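Local coordinates for NYN domain-containing protein (Vibrio parahaemolyticus, PDB 2QIP) that is of unknown function but belongs to the NYN family within the PIN clan, and so is probably a nuclease acting on RNA, at residues N36-W39 with Y40-Q44. Residues are numbered along the deposited sequence; the frame is centred on the assembly and turned at random.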
# COMPACT_ATOMS: atom_id res chain seq x y z
N ASN A 36 6.19 -2.49 25.54
CA ASN A 36 5.60 -3.32 26.60
C ASN A 36 4.29 -2.74 27.13
O ASN A 36 3.33 -3.47 27.35
CB ASN A 36 6.58 -3.50 27.75
CG ASN A 36 7.59 -4.58 27.50
OD1 ASN A 36 7.25 -5.75 27.38
ND2 ASN A 36 8.86 -4.19 27.45
N GLN A 37 4.25 -1.43 27.33
CA GLN A 37 3.03 -0.77 27.80
C GLN A 37 1.94 -0.91 26.74
O GLN A 37 0.79 -1.19 27.06
CB GLN A 37 3.28 0.72 28.10
CG GLN A 37 2.15 1.39 28.90
CD GLN A 37 2.05 0.84 30.32
OE1 GLN A 37 2.96 0.13 30.79
NE2 GLN A 37 0.96 1.16 31.01
N PHE A 38 2.31 -0.66 25.48
CA PHE A 38 1.34 -0.81 24.41
C PHE A 38 0.77 -2.24 24.38
O PHE A 38 -0.45 -2.41 24.31
CB PHE A 38 1.94 -0.44 23.04
CG PHE A 38 1.06 -0.89 21.90
CD1 PHE A 38 -0.07 -0.16 21.56
CD2 PHE A 38 1.37 -2.04 21.19
CE1 PHE A 38 -0.91 -0.58 20.54
CE2 PHE A 38 0.52 -2.48 20.17
CZ PHE A 38 -0.62 -1.75 19.85
N TRP A 39 1.63 -3.26 24.39
CA TRP A 39 1.12 -4.65 24.36
C TRP A 39 0.20 -4.91 25.53
O TRP A 39 -0.91 -5.47 25.38
CB TRP A 39 2.29 -5.65 24.38
CG TRP A 39 1.84 -7.05 24.25
CD1 TRP A 39 1.37 -7.87 25.24
CD2 TRP A 39 1.80 -7.83 23.04
NE1 TRP A 39 1.03 -9.10 24.72
CE2 TRP A 39 1.29 -9.10 23.38
CE3 TRP A 39 2.15 -7.57 21.71
CZ2 TRP A 39 1.12 -10.11 22.42
CZ3 TRP A 39 1.98 -8.57 20.77
CH2 TRP A 39 1.47 -9.82 21.13
N TYR A 40 0.66 -4.50 26.71
CA TYR A 40 -0.12 -4.70 27.92
C TYR A 40 -1.54 -4.13 27.79
O TYR A 40 -2.52 -4.82 28.08
CB TYR A 40 0.64 -4.05 29.10
CG TYR A 40 -0.18 -3.69 30.32
CD1 TYR A 40 -0.99 -4.63 30.98
CD2 TYR A 40 -0.11 -2.40 30.85
CE1 TYR A 40 -1.73 -4.28 32.11
CE2 TYR A 40 -0.83 -2.05 31.98
CZ TYR A 40 -1.65 -2.98 32.59
OH TYR A 40 -2.35 -2.62 33.71
N VAL A 41 -1.65 -2.87 27.37
CA VAL A 41 -2.94 -2.23 27.30
C VAL A 41 -3.79 -2.77 26.15
O VAL A 41 -4.97 -3.13 26.34
CB VAL A 41 -2.78 -0.70 27.20
CG1 VAL A 41 -4.13 -0.06 27.02
CG2 VAL A 41 -2.11 -0.19 28.45
N ALA A 42 -3.20 -2.86 24.95
CA ALA A 42 -3.98 -3.19 23.76
C ALA A 42 -4.54 -4.60 23.81
O ALA A 42 -5.59 -4.88 23.22
CB ALA A 42 -3.16 -3.00 22.52
N THR A 43 -3.84 -5.50 24.51
CA THR A 43 -4.25 -6.92 24.53
C THR A 43 -5.11 -7.32 25.73
O THR A 43 -5.49 -8.49 25.82
CB THR A 43 -3.04 -7.88 24.42
OG1 THR A 43 -2.24 -7.82 25.61
CG2 THR A 43 -2.20 -7.57 23.19
N GLN A 44 -5.42 -6.38 26.63
CA GLN A 44 -6.20 -6.71 27.84
C GLN A 44 -7.53 -7.31 27.43
O GLN A 44 -8.30 -6.65 26.75
CB GLN A 44 -6.52 -5.45 28.65
CG GLN A 44 -5.33 -4.80 29.34
CD GLN A 44 -5.69 -3.54 30.11
OE1 GLN A 44 -6.83 -3.05 30.06
NE2 GLN A 44 -4.70 -2.96 30.80
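Trp39 O takes two bonds from Thr43: Thr43 OG1 lies 2.7 Å from Trp39 O and Thr43 N 3.1 Å from it, the two donors arriving from opposite faces of the carbonyl plane. A chi1 of 69° sets OG1 between the backbone N and the carbonyl carbon, from where it reaches back one turn to Trp39 O. Threonine suits the place because its other branch is methyl: Thr43 CG2 sits over one face of the Trp39 indole, 3.8 Å from the centroid of the five-membered ring and 10° off its normal, a CH-pi contact. Tyr40 N, Val41 N and Ala42 N donate to Asn36 O, Gln37 O and Phe38 O, the i to i+4 bonds of an alpha helix. On the inner side Ala42 CB rests over a face of the Phe38 ring, 4.1 Å from its centroid, and that ring meets Tyr139 edge-to-face; Trp39 meets Phe75 likewise. On the outer side the Gln37 amide runs alongside Tyr40, Gln37 NE2 lying 3.7 Å from Tyr40 CD2, at the edge of the ring, with the planes 71° apart. The chemistry implies an amphipathic helix: Phe38 and Thr43 reach Ile14 of strand 10-17, Trp39 reaches Ala51 of strand 46-55, Gln37 and Tyr40 lie on the more exposed side, and Trp39 O is gripped by both the amide and the hydroxyl of Thr43.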